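Local structure of pectinesterase inhibitor (Actinidia chinensis, 1XG2) at residues B[7-12]-B[32-37]; B[57-62]-B[127-132]; B[72-77]-B[116-121]. The protein inhibits pectin methylesterase, with which it forms a protein-protein complex, and may be involved in the regulation of fruit ripening. All blocks are in the same frame, centred on the assembly; numbering follows the deposited sequence. Where two conformers were deposited one is given.

Contact 1 (B[7-12]-B[32-37]); sequences SEICPK and KDLKGL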
loop_
_atom_site.group_PDB
_atom_site.type_symbol
_atom_site.label_atom_id
_atom_site.label_comp_id
_atom_site.label_asym_id
_atom_site.label_seq_id
_atom_site.Cartn_x
_atom_site.Cartn_y
_atom_site.Cartn_z
ATOM N N SER B 7 -16.852 -26.523 5.265
ATOM C CA SER B 7 -16.895 -26.847 3.839
ATOM C C SER B 7 -16.990 -25.622 2.931
ATOM O O SER B 7 -16.669 -25.706 1.747
ATOM C CB SER B 7 -18.043 -27.818 3.528
ATOM O OG SER B 7 -19.276 -27.121 3.587
ATOM N N GLU B 8 -17.422 -24.490 3.482
ATOM C CA GLU B 8 -17.412 -23.230 2.740
ATOM C C GLU B 8 -16.134 -22.428 2.883
ATOM O O GLU B 8 -15.857 -21.552 2.059
ATOM C CB GLU B 8 -18.568 -22.346 3.196
ATOM C CG GLU B 8 -19.933 -22.957 2.963
ATOM C CD GLU B 8 -21.036 -21.971 3.294
ATOM O OE1 GLU B 8 -21.966 -22.346 4.014
ATOM O OE2 GLU B 8 -20.936 -20.817 2.839
ATOM N N ILE B 9 -15.379 -22.688 3.947
ATOM C CA ILE B 9 -14.191 -21.900 4.255
ATOM C C ILE B 9 -12.947 -22.522 3.653
ATOM O O ILE B 9 -12.293 -21.923 2.811
ATOM C CB ILE B 9 -14.028 -21.743 5.783
ATOM C CG1 ILE B 9 -15.198 -20.951 6.368
ATOM C CG2 ILE B 9 -12.741 -21.002 6.108
ATOM C CD1 ILE B 9 -15.307 -21.075 7.892
ATOM N N CYS B 10 -12.626 -23.739 4.082
ATOM C CA CYS B 10 -11.339 -24.327 3.742
ATOM C C CYS B 10 -11.055 -24.438 2.233
ATOM O O CYS B 10 -9.966 -24.076 1.809
ATOM C CB CYS B 10 -11.134 -25.652 4.491
ATOM S SG CYS B 10 -10.920 -25.280 6.244
ATOM N N PRO B 11 -12.000 -24.903 1.421
ATOM C CA PRO B 11 -11.778 -24.959 -0.044
ATOM C C PRO B 11 -11.457 -23.623 -0.736
ATOM O O PRO B 11 -10.844 -23.639 -1.801
ATOM C CB PRO B 11 -13.094 -25.517 -0.590
ATOM C CG PRO B 11 -13.734 -26.192 0.559
ATOM C CD PRO B 11 -13.310 -25.456 1.805
ATOM N N LYS B 12 -11.861 -22.504 -0.140
ATOM C CA LYS B 12 -11.579 -21.171 -0.685
ATOM C C LYS B 12 -10.229 -20.601 -0.248
ATOM O O LYS B 12 -9.830 -19.542 -0.735
ATOM C CB LYS B 12 -12.688 -20.188 -0.282
ATOM C CG LYS B 12 -14.002 -20.368 -1.019
ATOM C CD LYS B 12 -15.088 -19.458 -0.423
ATOM C CE LYS B 12 -16.475 -19.804 -0.944
ATOM N NZ LYS B 12 -17.058 -21.025 -0.305
ATOM N N LYS B 32 -19.649 -23.433 16.802
ATOM C CA LYS B 32 -19.217 -22.103 16.335
ATOM C C LYS B 32 -19.972 -21.643 15.093
ATOM O O LYS B 32 -20.132 -22.392 14.140
ATOM C CB LYS B 32 -17.711 -22.093 16.016
ATOM C CG LYS B 32 -16.806 -22.480 17.170
ATOM C CD LYS B 32 -16.735 -21.394 18.241
ATOM C CE LYS B 32 -15.930 -21.870 19.452
ATOM N NZ LYS B 32 -14.499 -21.521 19.355
ATOM N N ASP B 33 -20.405 -20.391 15.088
ATOM C CA ASP B 33 -20.942 -19.789 13.868
ATOM C C ASP B 33 -19.798 -19.105 13.113
ATOM O O ASP B 33 -18.644 -19.199 13.527
ATOM C CB ASP B 33 -22.119 -18.834 14.179
ATOM C CG ASP B 33 -21.765 -17.732 15.163
ATOM O OD1 ASP B 33 -20.579 -17.570 15.510
ATOM O OD2 ASP B 33 -22.629 -16.959 15.653
ATOM N N LEU B 34 -20.098 -18.416 12.017
ATOM C CA LEU B 34 -19.043 -17.778 11.232
ATOM C C LEU B 34 -18.219 -16.833 12.089
ATOM O O LEU B 34 -17.008 -16.825 11.993
ATOM C CB LEU B 34 -19.595 -17.027 10.008
ATOM C CG LEU B 34 -19.689 -17.795 8.696
ATOM C CD1 LEU B 34 -20.302 -16.916 7.593
ATOM C CD2 LEU B 34 -18.333 -18.355 8.258
ATOM N N LYS B 35 -18.870 -16.036 12.937
ATOM C CA LYS B 35 -18.137 -15.101 13.791
ATOM C C LYS B 35 -17.198 -15.825 14.734
ATOM O O LYS B 35 -16.068 -15.407 14.939
ATOM C CB LYS B 35 -19.091 -14.219 14.613
ATOM C CG LYS B 35 -19.595 -13.001 13.874
ATOM C CD LYS B 35 -20.276 -11.993 14.829
ATOM C CE LYS B 35 -20.285 -10.562 14.255
ATOM N NZ LYS B 35 -20.157 -9.522 15.314
ATOM N N GLY B 36 -17.686 -16.893 15.344
ATOM C CA GLY B 36 -16.871 -17.707 16.225
ATOM C C GLY B 36 -15.659 -18.320 15.535
ATOM O O GLY B 36 -14.575 -18.310 16.098
ATOM N N LEU B 37 -15.842 -18.841 14.322
ATOM C CA LEU B 37 -14.724 -19.402 13.557
ATOM C C LEU B 37 -13.745 -18.290 13.225
ATOM O O LEU B 37 -12.543 -18.493 13.317
ATOM C CB LEU B 37 -15.219 -20.100 12.288
ATOM C CG LEU B 37 -16.111 -21.317 12.551
ATOM C CD1 LEU B 37 -16.737 -21.807 11.262
ATOM C CD2 LEU B 37 -15.326 -22.429 13.227
#

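Contact 2 (B[57-62]-B[127-132]); sequences ASLTNQ and TQLHQA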
loop_
_atom_site.group_PDB
_atom_site.type_symbol
_atom_site.label_atom_id
_atom_site.label_comp_id
_atom_site.label_asym_id
_atom_site.label_seq_id
_atom_site.Cartn_x
_atom_site.Cartn_y
_atom_site.Cartn_z
ATOM N N ALA B 57 13.850 -12.286 15.609
ATOM C CA ALA B 57 14.759 -11.714 16.600
ATOM C C ALA B 57 15.963 -12.657 16.798
ATOM O O ALA B 57 17.117 -12.215 16.853
ATOM C CB ALA B 57 14.032 -11.479 17.889
ATOM N N SER B 58 15.691 -13.958 16.829
ATOM C CA SER B 58 16.739 -14.962 17.038
ATOM C C SER B 58 17.705 -15.025 15.849
ATOM O O SER B 58 18.920 -15.086 16.043
ATOM C CB SER B 58 16.100 -16.333 17.352
ATOM O OG SER B 58 17.063 -17.317 17.689
ATOM N N LEU B 59 17.179 -14.958 14.623
ATOM C CA LEU B 59 18.005 -14.933 13.413
ATOM C C LEU B 59 18.905 -13.694 13.327
ATOM O O LEU B 59 20.061 -13.792 12.911
ATOM C CB LEU B 59 17.121 -15.019 12.161
ATOM C CG LEU B 59 16.402 -16.357 11.973
ATOM C CD1 LEU B 59 15.309 -16.276 10.916
ATOM C CD2 LEU B 59 17.399 -17.446 11.609
ATOM N N THR B 60 18.352 -12.545 13.711
ATOM C CA THR B 60 19.068 -11.272 13.804
ATOM C C THR B 60 20.233 -11.361 14.800
ATOM O O THR B 60 21.338 -10.908 14.522
ATOM C CB THR B 60 18.087 -10.160 14.278
ATOM O OG1 THR B 60 17.060 -9.952 13.294
ATOM C CG2 THR B 60 18.780 -8.810 14.380
ATOM N N ASN B 61 19.955 -11.952 15.957
ATOM C CA ASN B 61 20.904 -12.053 17.065
ATOM C C ASN B 61 22.145 -12.903 16.734
ATOM O O ASN B 61 23.122 -12.901 17.495
ATOM C CB ASN B 61 20.168 -12.628 18.282
ATOM C CG ASN B 61 20.947 -12.470 19.580
ATOM O OD1 ASN B 61 21.253 -11.357 20.005
ATOM N ND2 ASN B 61 21.248 -13.593 20.227
ATOM N N GLN B 62 22.110 -13.642 15.624
ATOM C CA GLN B 62 23.258 -14.444 15.188
ATOM C C GLN B 62 23.849 -13.961 13.858
ATOM O O GLN B 62 24.693 -14.627 13.266
ATOM C CB GLN B 62 22.863 -15.918 15.075
ATOM C CG GLN B 62 21.740 -16.212 14.092
ATOM C CD GLN B 62 21.683 -17.660 13.691
ATOM O OE1 GLN B 62 22.620 -18.172 13.070
ATOM N NE2 GLN B 62 20.575 -18.329 14.023
ATOM N N THR B 127 15.198 -21.039 5.354
ATOM C CA THR B 127 14.029 -21.889 5.167
ATOM C C THR B 127 13.005 -21.733 6.280
ATOM O O THR B 127 11.814 -21.665 6.000
ATOM C CB THR B 127 14.457 -23.357 5.061
ATOM O OG1 THR B 127 15.274 -23.514 3.895
ATOM C CG2 THR B 127 13.252 -24.246 4.782
ATOM N N GLN B 128 13.470 -21.669 7.527
ATOM C CA GLN B 128 12.601 -21.495 8.697
ATOM C C GLN B 128 11.684 -20.272 8.554
ATOM O O GLN B 128 10.502 -20.309 8.907
ATOM C CB GLN B 128 13.447 -21.321 9.965
ATOM C CG GLN B 128 12.629 -21.322 11.245
ATOM C CD GLN B 128 13.429 -21.136 12.533
ATOM O OE1 GLN B 128 12.939 -21.514 13.596
ATOM N NE2 GLN B 128 14.615 -20.533 12.457
ATOM N N LEU B 129 12.253 -19.175 8.077
ATOM C CA LEU B 129 11.499 -17.935 7.927
ATOM C C LEU B 129 10.593 -18.007 6.699
ATOM O O LEU B 129 9.461 -17.531 6.737
ATOM C CB LEU B 129 12.460 -16.756 7.840
ATOM C CG LEU B 129 11.848 -15.361 7.733
ATOM C CD1 LEU B 129 10.885 -15.109 8.867
ATOM C CD2 LEU B 129 12.973 -14.330 7.724
ATOM N N HIS B 130 11.088 -18.571 5.602
ATOM C CA HIS B 130 10.252 -18.765 4.423
ATOM C C HIS B 130 8.983 -19.543 4.816
ATOM O O HIS B 130 7.879 -19.141 4.473
ATOM C CB HIS B 130 11.032 -19.448 3.290
ATOM C CG HIS B 130 10.188 -19.819 2.113
ATOM N ND1 HIS B 130 9.366 -18.916 1.476
ATOM C CD2 HIS B 130 10.028 -20.998 1.463
ATOM C CE1 HIS B 130 8.741 -19.520 0.480
ATOM N NE2 HIS B 130 9.124 -20.784 0.451
ATOM N N GLN B 131 9.133 -20.609 5.599
ATOM C CA GLN B 131 7.975 -21.415 5.989
ATOM C C GLN B 131 7.032 -20.651 6.906
ATOM O O GLN B 131 5.805 -20.770 6.779
ATOM C CB GLN B 131 8.404 -22.740 6.630
ATOM C CG GLN B 131 9.020 -23.732 5.631
ATOM C CD GLN B 131 8.045 -24.179 4.553
ATOM O OE1 GLN B 131 6.984 -24.730 4.858
ATOM N NE2 GLN B 131 8.391 -23.929 3.298
ATOM N N ALA B 132 7.599 -19.858 7.810
ATOM C CA ALA B 132 6.814 -19.075 8.762
ATOM C C ALA B 132 5.997 -17.985 8.049
ATOM O O ALA B 132 4.864 -17.740 8.434
ATOM C CB ALA B 132 7.733 -18.469 9.848
#

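Contact 3 (B[72-77]-B[116-121]); sequences YETCSE and EDSFEG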
loop_
_atom_site.group_PDB
_atom_site.type_symbol
_atom_site.label_atom_id
_atom_site.label_comp_id
_atom_site.label_asym_id
_atom_site.label_seq_id
_atom_site.Cartn_x
_atom_site.Cartn_y
_atom_site.Cartn_z
ATOM N N TYR B 72 16.211 -8.754 7.917
ATOM C CA TYR B 72 15.543 -9.204 9.128
ATOM C C TYR B 72 14.828 -8.060 9.840
ATOM O O TYR B 72 13.765 -8.259 10.417
ATOM C CB TYR B 72 16.527 -9.831 10.105
ATOM C CG TYR B 72 17.126 -11.157 9.685
ATOM C CD1 TYR B 72 18.423 -11.502 10.078
ATOM C CD2 TYR B 72 16.396 -12.087 8.932
ATOM C CE1 TYR B 72 18.985 -12.720 9.721
ATOM C CE2 TYR B 72 16.948 -13.297 8.562
ATOM C CZ TYR B 72 18.244 -13.619 8.965
ATOM O OH TYR B 72 18.790 -14.836 8.600
ATOM N N GLU B 73 15.411 -6.865 9.819
ATOM C CA GLU B 73 14.795 -5.749 10.526
ATOM C C GLU B 73 13.502 -5.355 9.823
ATOM O O GLU B 73 12.520 -5.026 10.472
ATOM C CB GLU B 73 15.733 -4.554 10.659
ATOM C CG GLU B 73 15.145 -3.419 11.507
ATOM C CD GLU B 73 14.790 -3.834 12.948
ATOM O OE1 GLU B 73 15.531 -4.652 13.550
ATOM O OE2 GLU B 73 13.761 -3.344 13.496
ATOM N N THR B 74 13.502 -5.427 8.501
ATOM C CA THR B 74 12.301 -5.155 7.711
ATOM C C THR B 74 11.225 -6.196 8.055
ATOM O O THR B 74 10.060 -5.863 8.293
ATOM C CB THR B 74 12.671 -5.191 6.219
ATOM O OG1 THR B 74 13.431 -4.023 5.885
ATOM C CG2 THR B 74 11.450 -5.121 5.315
ATOM N N CYS B 75 11.626 -7.468 8.101
ATOM C CA CYS B 75 10.704 -8.548 8.467
ATOM C C CYS B 75 10.110 -8.299 9.831
ATOM O O CYS B 75 8.901 -8.412 10.030
ATOM C CB CYS B 75 11.426 -9.897 8.437
ATOM S SG CYS B 75 11.837 -10.383 6.757
ATOM N N SER B 76 10.971 -7.913 10.766
ATOM C CA SER B 76 10.564 -7.633 12.127
ATOM C C SER B 76 9.520 -6.499 12.208
ATOM O O SER B 76 8.523 -6.618 12.911
ATOM C CB SER B 76 11.809 -7.287 12.946
ATOM O OG SER B 76 11.460 -6.970 14.266
ATOM N N GLU B 77 9.754 -5.412 11.481
ATOM C CA GLU B 77 8.809 -4.278 11.459
ATOM C C GLU B 77 7.457 -4.688 10.871
ATOM O O GLU B 77 6.403 -4.327 11.391
ATOM C CB GLU B 77 9.408 -3.104 10.682
ATOM C CG GLU B 77 10.559 -2.440 11.426
ATOM C CD GLU B 77 11.326 -1.396 10.607
ATOM O OE1 GLU B 77 12.378 -0.916 11.108
ATOM O OE2 GLU B 77 10.900 -1.057 9.485
ATOM N N GLU B 116 8.996 -11.723 2.610
ATOM C CA GLU B 116 9.355 -12.551 1.455
ATOM C C GLU B 116 9.963 -11.735 0.320
ATOM O O GLU B 116 11.006 -12.108 -0.232
ATOM C CB GLU B 116 8.116 -13.278 0.896
ATOM C CG GLU B 116 7.630 -14.446 1.725
ATOM C CD GLU B 116 8.602 -15.609 1.719
ATOM O OE1 GLU B 116 9.104 -15.964 2.793
ATOM O OE2 GLU B 116 8.863 -16.154 0.641
ATOM N N ASP B 117 9.303 -10.637 -0.033
ATOM C CA ASP B 117 9.780 -9.751 -1.095
ATOM C C ASP B 117 11.143 -9.117 -0.777
ATOM O O ASP B 117 11.874 -8.771 -1.696
ATOM C CB ASP B 117 8.823 -8.599 -1.333
ATOM C CG ASP B 117 7.474 -9.028 -1.893
ATOM O OD1 ASP B 117 7.333 -10.108 -2.492
ATOM O OD2 ASP B 117 6.491 -8.291 -1.764
ATOM N N SER B 118 11.468 -8.951 0.503
ATOM C CA SER B 118 12.728 -8.322 0.911
ATOM C C SER B 118 13.938 -9.240 0.733
ATOM O O SER B 118 15.085 -8.783 0.802
ATOM C CB SER B 118 12.655 -7.885 2.376
ATOM O OG SER B 118 11.619 -6.932 2.575
ATOM N N PHE B 119 13.686 -10.528 0.521
ATOM C CA PHE B 119 14.760 -11.504 0.326
ATOM C C PHE B 119 14.912 -11.880 -1.144
ATOM O O PHE B 119 14.957 -13.053 -1.501
ATOM C CB PHE B 119 14.505 -12.740 1.180
ATOM C CG PHE B 119 14.975 -12.597 2.594
ATOM C CD1 PHE B 119 16.297 -12.842 2.913
ATOM C CD2 PHE B 119 14.098 -12.213 3.602
ATOM C CE1 PHE B 119 16.753 -12.723 4.223
ATOM C CE2 PHE B 119 14.546 -12.086 4.907
ATOM C CZ PHE B 119 15.883 -12.342 5.220
ATOM N N GLU B 120 15.024 -10.876 -1.998
ATOM C CA GLU B 120 15.180 -11.130 -3.419
ATOM C C GLU B 120 16.653 -11.050 -3.762
ATOM O O GLU B 120 17.306 -10.021 -3.568
ATOM C CB GLU B 120 14.312 -10.188 -4.253
ATOM C CG GLU B 120 12.876 -10.710 -4.337
ATOM C CD GLU B 120 12.031 -10.010 -5.380
ATOM O OE1 GLU B 120 12.389 -10.057 -6.589
ATOM O OE2 GLU B 120 10.992 -9.426 -4.988
ATOM N N GLY B 121 17.170 -12.180 -4.238
ATOM C CA GLY B 121 18.589 -12.367 -4.451
ATOM C C GLY B 121 19.251 -12.657 -3.121
ATOM O O GLY B 121 18.582 -12.706 -2.097
#

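Contact 1 (B[7-12]-B[32-37])
Ile9 and Leu34 mark the closest approach of the two backbones, with 9.4 Å between Ile9 CA and Leu34 CA, a separation bridged by side chains alone. The contact joins the N-terminal helical hairpin of a pectin methylesterase inhibitor to its four-helix bundle: residues 7-12 carry the end of the short helix 4-9 and a 3-10 turn, and residues 32-37 begin the long helix 34-60. Ile9 does the work on the hairpin side. With CG1 anti to its own carbonyl carbon (chi1 -64°), its longer branch extends to a single methyl that meets two leucines. Ile9 CD1 lies 3.7 Å from Leu37 CD1, the tighter of the two meetings, where the side chains pass each other at a slant. Leu34 is touched more lightly, Ile9 CD1 standing 4.1 Å from Leu34 CD2 while the two side chains run past one another in opposite senses. The patch is small but continues outward, because Ile9 also packs on Ile146 and Leu149 of helix 127-149, and Leu5 fills in against both leucines. Behind Ile9, the Cys10-Cys19 disulfide ties the two arms of the hairpin together. Each segment also carries its own polar fastening. Lys12 curls back along the turn, and Lys12 NZ meets Glu8 O at 2.7 Å, approaching within the plane of the carbonyl group, at one of the oxygen's lone pairs. On the other side Asp33 is the N-cap of helix 34-60, just ahead of the first turn, which carries Leu34 and Leu37. The backbone adds its own bond, Leu37 N to Asp33 O, at 2.9 Å. The capping bond itself runs from Gly36 N to Asp33 OD1 at 3.0 Å, with an N-H...O angle of 162°, the donor meeting the carboxylate oxygen almost in line with its C-O bond.

Contact 2 (B[57-62]-B[127-132])
Leu59 reaches across to helix 127-149 with both of its terminal methyls, and each finds a different neighbour. Leu59 CD1 rests against the root of a second leucine, 4.2 Å from Leu129 CB. The other branch meets a polar side chain at its far end: Leu59 CD2 lies 4.2 Å from Gln128 NE2, a van der Waals approach between a methyl and an amide nitrogen. No hydrogen bond links the two segments, so the pairing rests on van der Waals contact alone. The torsions explain how one leucine serves two partners. Leu59 lets its CG stand beside the backbone N (chi1 -68°), which carries the forked end toward the opposite helix. Gln128 comes the other way as a stretched chain, with CG anti to the backbone N (chi1 -172°) and CD anti in turn, so that its aliphatic part spans the outer side of the gap and its amide arrives near the leucine. Leu129 faces inward and is buried, whereas Gln128 is exposed, which gives the contact an inner apolar side and an outer polar margin. Next come the backbones that hold these groups. Leu59 CA and Leu129 CA, 9.0 Å apart, are the nearest pair of the two backbones. Successive helical bonds keep the second segment regular, among them Ala132 N to Gln128 O at 3.1 Å. Further out, Leu129 also packs on Thr52 and Ile56 and Gln128 on Ile55, so the same two helices stay in touch one and two turns back along helix 34-60, in their antiparallel course. Pro126, just ahead of helix 127-149, leans on Leu59, and Tyr72 of helix 66-95 packs on the same leucine, placing the contact near one end of the inhibitor's four-helix bundle.

Contact 3 (B[72-77]-B[116-121])
Phe119 presents the rim of its ring to both Tyr72 and Cys75. The two aromatic planes are inclined at 52°, with ring centroids 5.9 Å apart, an oblique pairing in which the side chains run nearly at right angles. Tyr72 CE2 comes to 3.6 Å from Phe119 CZ, and the adjoining Tyr72 CD2 also sits at the phenylalanine's edge, in its plane. Cys75 approaches the neighbouring corner: Cys75 SG is 3.7 Å from Phe119 CE2 and 82° off the ring normal, a sulfur-aromatic contact made at the edge. That sulfur belongs to the Cys75-Cys115 disulfide, which staples helix 66-95 to helix 98-118 within the four-helix bundle, so the phenylalanine packs directly beside the covalent link where the chain leaves helix 98-118. Away from the rings, Thr74 CG2, swung anti to its backbone N, touches Ser118 OG at 3.3 Å, a packing contact and not a hydrogen bond. The serine hydroxyl is already hydrogen-bonded to Thr114 O. Thr74 OG1 points to other partners, Gly70 O and Thr78 OG1 of the pectinesterase chain, while Asp117 forms a salt bridge with Lys224 of that same enzyme chain.

The three contacts sample opposite ends of one elongated helical bundle. Contact 1 lies about 31 Å, centre to centre, from contact 2 and about 32 Å from contact 3, yet contacts 1 and 2 both draw on helix 34-60, which spans the distance. Contacts 2 and 3, with centres about 10 Å apart, merge into one packed end: Leu129 CD2 lies 3.9 Å from Phe119 CE2, and His130 ND1 is 2.9 Å from Glu116 OE2, a probable hydrogen bond. In sequence, contact 3 nests inside the loop closed by contact 2. Of this adjoining pair, contact 3 meets the pectinesterase, whereas no other chain of the complex touches contact 2.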